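Local coordinates for flagellar protein FlgA (Thermotoga maritima, PDB 3FRN) that probably acts as a periplasmic chaperone in assembly of the P-ring of the flagellar basal body, at residues A[15-20]-A[31-36]; A[120-125]-A[137-142]; A[145-150]-A[166-171]; A[214-219]-A[262-267]. All blocks are in the same frame, centred on the assembly; numbering follows the deposited sequence.

Contact 1 of 4, residues A[15-20]-A[31-36]; sequences PGVLFL and EKNLMI
The carbonyl oxygen of Met35 takes a bond from each of two N-H groups. The backbone N of Leu18 reaches Met35 O at 3.0 Å, nearly straight with 172° at the hydrogen, while Asn33 ND2, from its own segment, adds a weak, bent bond of 2.9 Å to that oxygen. These strands form a small two-stranded antiparallel sheet in the FlgA N-terminal domain, with Val17 and Ile36 as a non-hydrogen-bonded pair. Leu34 N closes a second backbone bond, 3.0 Å to Leu18 O. The side chains of Leu18 and Met35 lie alongside each other, pointing the same way; Leu18 CD2 sits 3.7 Å from Met35 CG and touches Leu34 CD2 as well. Leu18 CG stands anti to its own backbone N (chi1 172°), which turns the isobutyl group toward Ile67 and Val45 and into the buried side. Leu34 packs on Phe54 and Ile23 there, and Met35 on Leu49 of the helix 47-53. On the side of Val17 and Ile36, Val17 CG1 meets Asn33 ND2 at 3.2 Å, the two side chains crossing at about a right angle, and also rests over one face of the Phe19 ring, offset toward its rim. That ring presents its edge to the backbone of the 31-36 segment: Phe19 CE1 lies 3.4 Å from Glu31 O, close to the ring plane.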
loop_
_atom_site.group_PDB
_atom_site.type_symbol
_atom_site.label_atom_id
_atom_site.label_comp_id
_atom_site.label_asym_id
_atom_site.label_seq_id
_atom_site.Cartn_x
_atom_site.Cartn_y
_atom_site.Cartn_z
ATOM N N PRO A 15 -15.572 7.558 -24.481
ATOM C CA PRO A 15 -14.682 6.575 -25.117
ATOM C C PRO A 15 -14.226 6.959 -26.523
ATOM O O PRO A 15 -14.979 7.570 -27.272
ATOM C CB PRO A 15 -15.537 5.303 -25.165
ATOM C CG PRO A 15 -16.562 5.492 -24.094
ATOM C CD PRO A 15 -16.880 6.960 -24.152
ATOM N N GLY A 16 -12.996 6.601 -26.877
ATOM C CA GLY A 16 -12.472 6.955 -28.187
ATOM C C GLY A 16 -10.966 6.962 -28.227
ATOM O O GLY A 16 -10.319 6.091 -27.659
ATOM N N VAL A 17 -10.398 7.941 -28.917
ATOM C CA VAL A 17 -8.952 8.066 -28.976
ATOM C C VAL A 17 -8.585 9.409 -28.367
ATOM O O VAL A 17 -9.172 10.421 -28.721
ATOM C CB VAL A 17 -8.420 7.960 -30.432
ATOM C CG1 VAL A 17 -6.972 8.383 -30.509
ATOM C CG2 VAL A 17 -8.583 6.547 -30.971
ATOM N N LEU A 18 -7.638 9.405 -27.434
ATOM C CA LEU A 18 -7.155 10.635 -26.810
ATOM C C LEU A 18 -6.004 11.229 -27.604
ATOM O O LEU A 18 -5.083 10.517 -27.996
ATOM C CB LEU A 18 -6.698 10.367 -25.377
ATOM C CG LEU A 18 -5.992 11.472 -24.584
ATOM C CD1 LEU A 18 -6.994 12.412 -23.947
ATOM C CD2 LEU A 18 -5.125 10.839 -23.525
ATOM N N PHE A 19 -6.069 12.540 -27.831
ATOM C CA PHE A 19 -5.021 13.266 -28.526
ATOM C C PHE A 19 -4.415 14.303 -27.603
ATOM O O PHE A 19 -5.085 14.795 -26.697
ATOM C CB PHE A 19 -5.583 13.977 -29.757
ATOM C CG PHE A 19 -6.158 13.054 -30.791
ATOM C CD1 PHE A 19 -5.335 12.422 -31.711
ATOM C CD2 PHE A 19 -7.527 12.838 -30.861
ATOM C CE1 PHE A 19 -5.863 11.577 -32.677
ATOM C CE2 PHE A 19 -8.065 12.000 -31.827
ATOM C CZ PHE A 19 -7.229 11.368 -32.737
ATOM N N LEU A 20 -3.154 14.645 -27.860
ATOM C CA LEU A 20 -2.422 15.654 -27.093
ATOM C C LEU A 20 -3.216 16.945 -26.837
ATOM O O LEU A 20 -3.197 17.462 -25.721
ATOM C CB LEU A 20 -1.097 15.974 -27.790
ATOM C CG LEU A 20 -0.131 16.952 -27.121
ATOM C CD1 LEU A 20 0.364 16.415 -25.784
ATOM C CD2 LEU A 20 1.027 17.226 -28.054
ATOM N N GLU A 31 -2.596 14.297 -34.787
ATOM C CA GLU A 31 -3.450 13.218 -35.251
ATOM C C GLU A 31 -2.982 11.862 -34.727
ATOM O O GLU A 31 -3.562 10.829 -35.064
ATOM C CB GLU A 31 -3.497 13.219 -36.785
ATOM C CG GLU A 31 -4.805 12.708 -37.380
ATOM C CD GLU A 31 -6.000 13.564 -36.999
ATOM O OE1 GLU A 31 -6.876 13.063 -36.257
ATOM O OE2 GLU A 31 -6.057 14.737 -37.435
ATOM N N LYS A 32 -1.943 11.863 -33.895
ATOM C CA LYS A 32 -1.424 10.603 -33.371
ATOM C C LYS A 32 -2.161 10.144 -32.114
ATOM O O LYS A 32 -2.491 10.947 -31.234
ATOM C CB LYS A 32 0.097 10.644 -33.171
ATOM C CG LYS A 32 0.583 10.850 -31.754
ATOM C CD LYS A 32 1.809 9.988 -31.478
ATOM C CE LYS A 32 2.951 10.307 -32.434
ATOM N NZ LYS A 32 4.038 9.295 -32.360
ATOM N N ASN A 33 -2.427 8.841 -32.067
ATOM C CA ASN A 33 -3.137 8.198 -30.964
ATOM C C ASN A 33 -2.256 8.125 -29.721
ATOM O O ASN A 33 -1.178 7.532 -29.743
ATOM C CB ASN A 33 -3.627 6.806 -31.407
ATOM C CG ASN A 33 -4.035 5.899 -30.237
ATOM O OD1 ASN A 33 -3.669 4.724 -30.205
ATOM N ND2 ASN A 33 -4.803 6.433 -29.290
ATOM N N LEU A 34 -2.720 8.755 -28.648
ATOM C CA LEU A 34 -1.985 8.772 -27.393
ATOM C C LEU A 34 -2.452 7.632 -26.494
ATOM O O LEU A 34 -1.639 6.849 -26.002
ATOM C CB LEU A 34 -2.163 10.124 -26.695
ATOM C CG LEU A 34 -1.318 10.508 -25.477
ATOM C CD1 LEU A 34 0.154 10.568 -25.825
ATOM C CD2 LEU A 34 -1.778 11.848 -24.954
ATOM N N MET A 35 -3.764 7.552 -26.283
ATOM C CA MET A 35 -4.372 6.503 -25.464
ATOM C C MET A 35 -5.678 6.042 -26.103
ATOM O O MET A 35 -6.320 6.803 -26.829
ATOM C CB MET A 35 -4.686 7.019 -24.047
ATOM C CG MET A 35 -3.491 7.505 -23.216
ATOM S SD MET A 35 -2.899 6.378 -21.935
ATOM C CE MET A 35 -2.781 7.535 -20.593
ATOM N N ILE A 36 -6.046 4.789 -25.840
ATOM C CA ILE A 36 -7.357 4.248 -26.199
ATOM C C ILE A 36 -8.248 4.400 -24.979
ATOM O O ILE A 36 -8.019 3.754 -23.971
ATOM C CB ILE A 36 -7.275 2.737 -26.580
ATOM C CG1 ILE A 36 -6.252 2.506 -27.696
ATOM C CG2 ILE A 36 -8.647 2.189 -26.982
ATOM C CD1 ILE A 36 -6.521 3.301 -28.958
#

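Contact 2 of 4, residues A[120-125]-A[137-142]; sequences NLFSVF and MLLRKE
Phe122 brings CD2 and CE2 of its ring against the two methyls of Leu139. Its CD2 is 3.7 Å from Leu139 CD1 and its CE2 is 3.8 Å from Leu139 CD2, and the two side chains cross at about a right angle. The ring is placed there by a first torsion of -71°, with CG opposite the carbonyl carbon. Farther along the same face, Val124 CG2 touches the sulfur of Met137, CG2 to SD 4.0 Å, at an oblique crossing. Helix 74-87 lies over this face: Ala87 meets both Phe122 and Leu139, Ile83 meets Leu139, and Val79 meets Val124. Three backbone bonds fix the register beneath the side chains. Phe122 and Met137 form a hydrogen-bonded pair, with Met137 N to Phe122 O at 2.8 Å and 170° at the hydrogen, and Phe122 N returning a bond to Met137 O. Leu139 N then reaches Asn120 O at 2.8 Å, where the chain enters the strand. Leu121 and Leu138 are the non-hydrogen-bonded pair between, and Leu121 CD1 comes within 3.9 Å of Met137 O on the opposite face. The amide of Asn120 turns elsewhere, its ND2 bonding to Phe171 O. The strand axes, 5.0 Å apart at closest and 135° between directions, show marked twist. A twisted antiparallel hairpin with a long helix packed over its apolar face is consistent with the HotDog-like domain assigned to this region.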
loop_
_atom_site.group_PDB
_atom_site.type_symbol
_atom_site.label_atom_id
_atom_site.label_comp_id
_atom_site.label_asym_id
_atom_site.label_seq_id
_atom_site.Cartn_x
_atom_site.Cartn_y
_atom_site.Cartn_z
ATOM N N ASN A 120 3.552 -3.301 -8.897
ATOM C CA ASN A 120 2.374 -2.419 -8.994
ATOM C C ASN A 120 1.880 -2.109 -10.414
ATOM O O ASN A 120 1.064 -1.210 -10.614
ATOM C CB ASN A 120 2.583 -1.116 -8.201
ATOM C CG ASN A 120 2.780 -1.359 -6.724
ATOM O OD1 ASN A 120 2.267 -2.330 -6.165
ATOM N ND2 ASN A 120 3.534 -0.476 -6.079
ATOM N N LEU A 121 2.377 -2.864 -11.388
ATOM C CA LEU A 121 2.093 -2.620 -12.794
ATOM C C LEU A 121 1.619 -3.907 -13.476
ATOM O O LEU A 121 2.326 -4.916 -13.497
ATOM C CB LEU A 121 3.347 -2.078 -13.481
ATOM C CG LEU A 121 3.275 -1.638 -14.944
ATOM C CD1 LEU A 121 2.419 -0.424 -15.103
ATOM C CD2 LEU A 121 4.685 -1.354 -15.459
ATOM N N PHE A 122 0.407 -3.868 -14.021
ATOM C CA PHE A 122 -0.174 -5.046 -14.642
ATOM C C PHE A 122 -0.632 -4.752 -16.061
ATOM O O PHE A 122 -1.118 -3.652 -16.341
ATOM C CB PHE A 122 -1.336 -5.579 -13.790
ATOM C CG PHE A 122 -0.892 -6.210 -12.499
ATOM C CD1 PHE A 122 -0.670 -7.583 -12.420
ATOM C CD2 PHE A 122 -0.682 -5.435 -11.362
ATOM C CE1 PHE A 122 -0.244 -8.173 -11.229
ATOM C CE2 PHE A 122 -0.250 -6.016 -10.167
ATOM C CZ PHE A 122 -0.034 -7.384 -10.104
ATOM N N SER A 123 -0.439 -5.727 -16.956
ATOM C CA SER A 123 -0.954 -5.636 -18.318
ATOM C C SER A 123 -2.308 -6.311 -18.405
ATOM O O SER A 123 -2.404 -7.529 -18.291
ATOM C CB SER A 123 0.004 -6.275 -19.325
ATOM O OG SER A 123 0.901 -5.318 -19.865
ATOM N N VAL A 124 -3.349 -5.515 -18.618
ATOM C CA VAL A 124 -4.692 -6.041 -18.759
ATOM C C VAL A 124 -5.057 -6.156 -20.233
ATOM O O VAL A 124 -5.320 -5.149 -20.921
ATOM C CB VAL A 124 -5.734 -5.136 -18.055
ATOM C CG1 VAL A 124 -7.110 -5.739 -18.187
ATOM C CG2 VAL A 124 -5.372 -4.938 -16.582
ATOM N N PHE A 125 -5.102 -7.389 -20.708
ATOM C CA PHE A 125 -5.384 -7.661 -22.101
ATOM C C PHE A 125 -6.867 -7.932 -22.315
ATOM O O PHE A 125 -7.452 -8.802 -21.656
ATOM C CB PHE A 125 -4.562 -8.857 -22.582
ATOM C CG PHE A 125 -4.937 -9.322 -23.952
ATOM C CD1 PHE A 125 -4.675 -8.524 -25.061
ATOM C CD2 PHE A 125 -5.561 -10.555 -24.138
ATOM C CE1 PHE A 125 -5.020 -8.942 -26.334
ATOM C CE2 PHE A 125 -5.910 -10.981 -25.407
ATOM C CZ PHE A 125 -5.637 -10.175 -26.508
ATOM N N MET A 137 -1.727 -0.952 -16.325
ATOM C CA MET A 137 -2.415 -0.297 -15.224
ATOM C C MET A 137 -1.542 -0.232 -13.961
ATOM O O MET A 137 -1.009 -1.244 -13.504
ATOM C CB MET A 137 -3.789 -0.960 -14.976
ATOM C CG MET A 137 -4.789 -0.789 -16.177
ATOM S SD MET A 137 -6.529 -1.191 -15.867
ATOM C CE MET A 137 -7.087 0.246 -14.987
ATOM N N LEU A 138 -1.373 0.980 -13.438
ATOM C CA LEU A 138 -0.651 1.208 -12.195
ATOM C C LEU A 138 -1.624 1.100 -11.027
ATOM O O LEU A 138 -2.675 1.749 -11.011
ATOM C CB LEU A 138 0.035 2.577 -12.207
ATOM C CG LEU A 138 0.890 3.053 -11.024
ATOM C CD1 LEU A 138 2.233 2.340 -10.919
ATOM C CD2 LEU A 138 1.111 4.540 -11.163
ATOM N N LEU A 139 -1.261 0.261 -10.064
ATOM C CA LEU A 139 -2.084 0.017 -8.896
ATOM C C LEU A 139 -1.656 0.898 -7.725
ATOM O O LEU A 139 -0.471 1.013 -7.424
ATOM C CB LEU A 139 -2.001 -1.461 -8.500
ATOM C CG LEU A 139 -3.022 -2.452 -9.063
ATOM C CD1 LEU A 139 -2.950 -2.559 -10.581
ATOM C CD2 LEU A 139 -2.831 -3.815 -8.417
ATOM N N ARG A 140 -2.640 1.508 -7.068
ATOM C CA ARG A 140 -2.412 2.353 -5.897
ATOM C C ARG A 140 -3.381 1.993 -4.786
ATOM O O ARG A 140 -4.566 1.772 -5.034
ATOM C CB ARG A 140 -2.638 3.827 -6.237
ATOM C CG ARG A 140 -1.511 4.500 -6.986
ATOM C CD ARG A 140 -1.827 5.973 -7.211
ATOM N NE ARG A 140 -0.707 6.699 -7.809
ATOM C CZ ARG A 140 -0.790 7.931 -8.308
ATOM N NH1 ARG A 140 -1.945 8.589 -8.289
ATOM N NH2 ARG A 140 0.285 8.508 -8.831
ATOM N N LYS A 141 -2.872 1.946 -3.559
ATOM C CA LYS A 141 -3.719 1.877 -2.376
ATOM C C LYS A 141 -3.261 2.971 -1.422
ATOM O O LYS A 141 -2.285 2.806 -0.679
ATOM C CB LYS A 141 -3.653 0.505 -1.716
ATOM C CG LYS A 141 -4.738 0.279 -0.673
ATOM C CD LYS A 141 -4.707 -1.151 -0.175
ATOM C CE LYS A 141 -6.044 -1.554 0.408
ATOM N NZ LYS A 141 -6.163 -3.037 0.521
ATOM N N GLU A 142 -3.961 4.099 -1.473
ATOM C CA GLU A 142 -3.603 5.269 -0.690
ATOM C C GLU A 142 -4.401 5.253 0.603
ATOM O O GLU A 142 -5.624 5.185 0.573
ATOM C CB GLU A 142 -3.884 6.544 -1.490
ATOM C CG GLU A 142 -2.984 7.730 -1.136
ATOM C CD GLU A 142 -1.602 7.657 -1.778
ATOM O OE1 GLU A 142 -0.722 8.451 -1.369
ATOM O OE2 GLU A 142 -1.395 6.819 -2.687
#

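Contact 3 of 4, residues A[145-150]-A[166-171]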
loop_
_atom_site.group_PDB
_atom_site.type_symbol
_atom_site.label_atom_id
_atom_site.label_comp_id
_atom_site.label_asym_id
_atom_site.label_seq_id
_atom_site.Cartn_x
_atom_site.Cartn_y
_atom_site.Cartn_z
ATOM N N VAL A 145 -1.544 6.176 7.223
ATOM C CA VAL A 145 -0.670 5.299 7.997
ATOM C C VAL A 145 -0.007 6.036 9.168
ATOM O O VAL A 145 0.020 7.263 9.207
ATOM C CB VAL A 145 0.412 4.624 7.114
ATOM C CG1 VAL A 145 -0.226 3.738 6.050
ATOM C CG2 VAL A 145 1.312 5.663 6.490
ATOM N N VAL A 146 0.522 5.268 10.114
ATOM C CA VAL A 146 1.164 5.806 11.304
ATOM C C VAL A 146 2.629 6.142 11.017
ATOM O O VAL A 146 3.413 5.275 10.630
ATOM C CB VAL A 146 1.032 4.815 12.493
ATOM C CG1 VAL A 146 1.970 5.182 13.623
ATOM C CG2 VAL A 146 -0.406 4.777 12.991
ATOM N N VAL A 147 2.981 7.411 11.204
ATOM C CA VAL A 147 4.322 7.911 10.904
ATOM C C VAL A 147 4.917 8.551 12.162
ATOM O O VAL A 147 4.201 9.191 12.932
ATOM C CB VAL A 147 4.282 8.925 9.716
ATOM C CG1 VAL A 147 5.593 9.696 9.572
ATOM C CG2 VAL A 147 3.950 8.210 8.410
ATOM N N LEU A 148 6.218 8.367 12.370
ATOM C CA LEU A 148 6.912 8.922 13.541
ATOM C C LEU A 148 7.011 10.450 13.586
ATOM O O LEU A 148 7.420 11.090 12.609
ATOM C CB LEU A 148 8.306 8.304 13.677
ATOM C CG LEU A 148 8.344 6.868 14.218
ATOM C CD1 LEU A 148 9.776 6.418 14.387
ATOM C CD2 LEU A 148 7.602 6.747 15.544
ATOM N N LYS A 149 6.629 11.020 14.731
ATOM C CA LYS A 149 6.829 12.448 15.021
ATOM C C LYS A 149 8.244 12.726 15.517
ATOM O O LYS A 149 8.748 13.830 15.353
ATOM C CB LYS A 149 5.852 12.944 16.097
ATOM C CG LYS A 149 4.451 13.247 15.610
ATOM C CD LYS A 149 3.453 13.152 16.754
ATOM C CE LYS A 149 3.159 14.478 17.393
ATOM N NZ LYS A 149 2.088 14.311 18.415
ATOM N N ARG A 150 8.870 11.728 16.136
ATOM C CA ARG A 150 10.186 11.913 16.743
ATOM C C ARG A 150 11.024 10.639 16.704
ATOM O O ARG A 150 10.497 9.551 16.473
ATOM C CB ARG A 150 10.035 12.414 18.184
ATOM C CG ARG A 150 9.205 11.499 19.070
ATOM C CD ARG A 150 8.614 12.236 20.275
ATOM N NE ARG A 150 9.612 12.891 21.124
ATOM C CZ ARG A 150 10.424 12.268 21.980
ATOM N NH1 ARG A 150 10.398 10.940 22.106
ATOM N NH2 ARG A 150 11.281 12.979 22.708
ATOM N N GLU A 166 -0.481 9.943 8.595
ATOM C CA GLU A 166 -0.184 10.546 7.291
ATOM C C GLU A 166 -0.698 9.666 6.160
ATOM O O GLU A 166 -0.657 8.438 6.263
ATOM C CB GLU A 166 1.321 10.739 7.111
ATOM C CG GLU A 166 1.929 11.875 7.922
ATOM C CD GLU A 166 3.342 12.205 7.487
ATOM O OE1 GLU A 166 3.766 11.714 6.417
ATOM O OE2 GLU A 166 4.030 12.960 8.207
ATOM N N LYS A 167 -1.169 10.294 5.084
ATOM C CA LYS A 167 -1.609 9.580 3.880
ATOM C C LYS A 167 -0.407 9.049 3.091
ATOM O O LYS A 167 0.518 9.804 2.798
ATOM C CB LYS A 167 -2.466 10.498 2.997
ATOM C CG LYS A 167 -3.978 10.300 3.129
ATOM C CD LYS A 167 -4.563 9.639 1.882
ATOM C CE LYS A 167 -6.070 9.375 2.007
ATOM N NZ LYS A 167 -6.400 8.010 2.545
ATOM N N ARG A 168 -0.411 7.754 2.768
ATOM C CA ARG A 168 0.683 7.136 2.003
ATOM C C ARG A 168 0.179 6.047 1.048
ATOM O O ARG A 168 -0.888 5.472 1.257
ATOM C CB ARG A 168 1.721 6.509 2.947
ATOM C CG ARG A 168 2.632 7.472 3.700
ATOM C CD ARG A 168 3.806 7.969 2.858
ATOM N NE ARG A 168 5.015 8.159 3.666
ATOM C CZ ARG A 168 5.249 9.213 4.443
ATOM N NH1 ARG A 168 6.376 9.285 5.141
ATOM N NH2 ARG A 168 4.362 10.196 4.527
ATOM N N ASN A 169 0.961 5.760 0.008
ATOM C CA ASN A 169 0.698 4.617 -0.861
ATOM C C ASN A 169 1.205 3.337 -0.207
ATOM O O ASN A 169 2.412 3.105 -0.113
ATOM C CB ASN A 169 1.342 4.812 -2.244
ATOM C CG ASN A 169 0.952 3.724 -3.255
ATOM O OD1 ASN A 169 0.177 2.799 -2.965
ATOM N ND2 ASN A 169 1.497 3.840 -4.460
ATOM N N VAL A 170 0.260 2.510 0.228
ATOM C CA VAL A 170 0.541 1.247 0.903
ATOM C C VAL A 170 1.285 0.275 -0.012
ATOM O O VAL A 170 1.990 -0.604 0.462
ATOM C CB VAL A 170 -0.772 0.612 1.456
ATOM C CG1 VAL A 170 -0.513 -0.740 2.138
ATOM C CG2 VAL A 170 -1.464 1.581 2.417
ATOM N N PHE A 171 1.156 0.456 -1.323
ATOM C CA PHE A 171 1.836 -0.426 -2.274
ATOM C C PHE A 171 3.288 -0.020 -2.519
ATOM O O PHE A 171 4.000 -0.678 -3.277
ATOM C CB PHE A 171 1.077 -0.492 -3.603
ATOM C CG PHE A 171 -0.228 -1.237 -3.532
ATOM C CD1 PHE A 171 -0.540 -2.045 -2.442
ATOM C CD2 PHE A 171 -1.132 -1.156 -4.576
ATOM C CE1 PHE A 171 -1.740 -2.728 -2.385
ATOM C CE2 PHE A 171 -2.327 -1.840 -4.530
ATOM C CZ PHE A 171 -2.633 -2.628 -3.434
#
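Glu166 meets Val145 first, as the antiparallel hydrogen-bonded pair of the contact: Val145 N to Glu166 O is 2.6 Å and Glu166 N to Val145 O is 2.8 Å, the latter with 168° at the hydrogen. Its side chain runs out extended beyond CG and crosses that of Val147 at about a right angle, so that Val147 CG1 comes 3.9 Å from Glu166 OE2 and Val147 CG2 3.9 Å from Glu166 CB. The carboxylate is shared between two arginines. OE1 pairs with Arg168 NH2 in a salt bridge of doubtfully short modelled length, and OE2 with Arg164. Two residues on, Arg168 folds back at chi2 (-81°) and chi3, which returns its guanidinium to Glu166 while leaving its CG against Val145 CG2 at 3.6 Å. Val147 CG2 lies over one face of that guanidinium, offset toward its rim. A glutamine in place of Glu166 would probably leave both arginine charges without their carboxylate mate and Arg168 freer to turn away from Val147. Asn169 follows, its OD1 accepting from Phe171 N (3.0 Å) to make an Asx turn, and also from Lys141 N. Val170 CG2 makes a loose touch on Val145 CG1, 4.4 Å away. Beyond the one bridged pair the ladder goes on through backbone bonding of Val147 with Arg164, an antiparallel pairing of strands 132-148 and 163-169 within the SAF family region.

Contact 4 of 4, residues A[214-219]-A[262-267]; sequences QVVPAY and PVLRIL
Ala218 and Leu264 meet on the buried face, with CB to CB 4.0 Å, and Ile266 CD1 closes on the same Ala218 CB. Val216 extends this apolar row, its CG2 lying near Leu264 CG, and Pro217 CB touches Val263 CG1 at 3.9 Å. Beneath run three backbone bonds of a parallel pair: Leu264 N to Pro217 O at 2.9 Å, Tyr219 N to Leu264 O, and Ile266 N to Tyr219 O at 2.7 Å. Strand axes 4.6 Å apart and 26° between directions confirm the parallel pairing, which joins first and last strands to close a five-stranded mixed sheet in the P-ring formation chaperone family region. The other face is looser and more exposed. Arg265, bent at chi2 and chi3 (-51°), brings NH2 to 3.5 Å from Tyr219 CD2, ring and guanidinium planes 80° apart. Its NH1 has a long, weak ion pair with Glu259; its buried NE has no partner in the model. An alanine here would probably take from the Tyr219 ring its guanidinium neighbour and from Glu259 its weak ion-pair partner. Backbone bonding and the apolar row of Val216, Ala218, Leu264 and Ile266 thus hold these strands, the arginine adding little directional bonding.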
loop_
_atom_site.group_PDB
_atom_site.type_symbol
_atom_site.label_atom_id
_atom_site.label_comp_id
_atom_site.label_asym_id
_atom_site.label_seq_id
_atom_site.Cartn_x
_atom_site.Cartn_y
_atom_site.Cartn_z
ATOM N N GLN A 214 9.389 -8.324 38.132
ATOM C CA GLN A 214 7.972 -8.249 38.502
ATOM C C GLN A 214 7.602 -9.326 39.525
ATOM O O GLN A 214 8.154 -10.424 39.500
ATOM C CB GLN A 214 7.115 -8.412 37.246
ATOM C CG GLN A 214 5.641 -8.066 37.381
ATOM C CD GLN A 214 4.882 -8.346 36.091
ATOM O OE1 GLN A 214 5.462 -8.353 35.007
ATOM N NE2 GLN A 214 3.580 -8.586 36.206
ATOM N N VAL A 215 6.680 -9.003 40.431
ATOM C CA VAL A 215 6.148 -9.992 41.369
ATOM C C VAL A 215 4.866 -10.612 40.816
ATOM O O VAL A 215 3.879 -9.906 40.544
ATOM C CB VAL A 215 5.885 -9.392 42.771
ATOM C CG1 VAL A 215 5.126 -10.383 43.660
ATOM C CG2 VAL A 215 7.197 -9.016 43.432
ATOM N N VAL A 216 4.893 -11.932 40.637
ATOM C CA VAL A 216 3.710 -12.668 40.204
ATOM C C VAL A 216 3.455 -13.856 41.132
ATOM O O VAL A 216 4.396 -14.381 41.728
ATOM C CB VAL A 216 3.813 -13.145 38.719
ATOM C CG1 VAL A 216 3.504 -11.997 37.757
ATOM C CG2 VAL A 216 5.172 -13.769 38.421
ATOM N N PRO A 217 2.178 -14.264 41.279
ATOM C CA PRO A 217 1.872 -15.532 41.937
ATOM C C PRO A 217 2.468 -16.721 41.186
ATOM O O PRO A 217 2.675 -16.649 39.979
ATOM C CB PRO A 217 0.342 -15.591 41.893
ATOM C CG PRO A 217 -0.092 -14.179 41.741
ATOM C CD PRO A 217 0.951 -13.556 40.877
ATOM N N ALA A 218 2.754 -17.800 41.905
ATOM C CA ALA A 218 3.396 -18.974 41.321
ATOM C C ALA A 218 2.907 -20.272 41.966
ATOM O O ALA A 218 2.554 -20.295 43.138
ATOM C CB ALA A 218 4.907 -18.860 41.427
ATOM N N TYR A 219 2.892 -21.342 41.179
ATOM C CA TYR A 219 2.416 -22.645 41.620
ATOM C C TYR A 219 3.509 -23.703 41.481
ATOM O O TYR A 219 4.218 -23.747 40.473
ATOM C CB TYR A 219 1.190 -23.058 40.810
ATOM C CG TYR A 219 -0.124 -22.541 41.353
ATOM C CD1 TYR A 219 -0.856 -23.287 42.279
ATOM C CD2 TYR A 219 -0.646 -21.314 40.936
ATOM C CE1 TYR A 219 -2.069 -22.828 42.784
ATOM C CE2 TYR A 219 -1.863 -20.842 41.435
ATOM C CZ TYR A 219 -2.568 -21.608 42.360
ATOM O OH TYR A 219 -3.771 -21.163 42.868
ATOM N N PRO A 262 -1.196 -12.958 34.980
ATOM C CA PRO A 262 -0.119 -13.910 34.689
ATOM C C PRO A 262 0.460 -14.516 35.964
ATOM O O PRO A 262 1.029 -13.798 36.785
ATOM C CB PRO A 262 0.932 -13.040 33.998
ATOM C CG PRO A 262 0.706 -11.677 34.548
ATOM C CD PRO A 262 -0.777 -11.563 34.764
ATOM N N VAL A 263 0.311 -15.828 36.120
ATOM C CA VAL A 263 1.070 -16.571 37.119
ATOM C C VAL A 263 2.226 -17.333 36.479
ATOM O O VAL A 263 2.189 -17.652 35.290
ATOM C CB VAL A 263 0.176 -17.563 37.885
ATOM C CG1 VAL A 263 -1.033 -16.845 38.468
ATOM C CG2 VAL A 263 -0.260 -18.699 36.971
ATOM N N LEU A 264 3.251 -17.622 37.274
ATOM C CA LEU A 264 4.253 -18.611 36.903
ATOM C C LEU A 264 3.801 -19.972 37.380
ATOM O O LEU A 264 3.208 -20.106 38.446
ATOM C CB LEU A 264 5.619 -18.305 37.515
ATOM C CG LEU A 264 6.645 -17.450 36.770
ATOM C CD1 LEU A 264 8.039 -17.941 37.114
ATOM C CD2 LEU A 264 6.440 -17.471 35.255
ATOM N N ARG A 265 4.068 -20.984 36.574
ATOM C CA ARG A 265 3.926 -22.353 37.020
ATOM C C ARG A 265 5.311 -22.945 37.103
ATOM O O ARG A 265 5.986 -23.100 36.090
ATOM C CB ARG A 265 3.068 -23.155 36.056
ATOM C CG ARG A 265 2.934 -24.617 36.435
ATOM C CD ARG A 265 1.474 -25.011 36.428
ATOM N NE ARG A 265 0.680 -24.075 37.223
ATOM C CZ ARG A 265 -0.641 -23.958 37.151
ATOM N NH1 ARG A 265 -1.339 -24.720 36.317
ATOM N NH2 ARG A 265 -1.262 -23.071 37.914
ATOM N N ILE A 266 5.737 -23.262 38.317
ATOM C CA ILE A 266 7.056 -23.842 38.528
ATOM C C ILE A 266 7.087 -25.333 38.163
ATOM O O ILE A 266 6.340 -26.146 38.719
ATOM C CB ILE A 266 7.579 -23.552 39.939
ATOM C CG1 ILE A 266 7.837 -22.045 40.066
ATOM C CG2 ILE A 266 8.852 -24.347 40.218
ATOM C CD1 ILE A 266 7.838 -21.517 41.474
ATOM N N LEU A 267 7.951 -25.655 37.198
ATOM C CA LEU A 267 8.075 -26.996 36.631
ATOM C C LEU A 267 8.739 -27.956 37.616
ATOM O O LEU A 267 9.826 -27.670 38.131
ATOM C CB LEU A 267 8.878 -26.942 35.325
ATOM C CG LEU A 267 8.619 -25.808 34.322
ATOM C CD1 LEU A 267 9.667 -25.847 33.218
ATOM C CD2 LEU A 267 7.208 -25.846 33.726
#

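Overall arrangement
The four contacts follow one another along an elongated chain, contact 1 and contact 4 on opposite sides of its centre with centres about 73 Å apart. Their own centres lie about 31 and 43 Å from the chain's centre, and both include exposed residues (Glu31 and Lys32; Tyr219). Contacts 2 and 3 lie about 12 and 10 Å from it, with no exposed residue among those that touch. Both use strand 132-148, which is interrupted by a bulge or short loop, and they meet at Lys141 O and Val170 N. Contact 2 is the most purely apolar in its side chains; contact 3 adds a charged cluster, contact 1 an asparagine. Contact 4 alone is parallel.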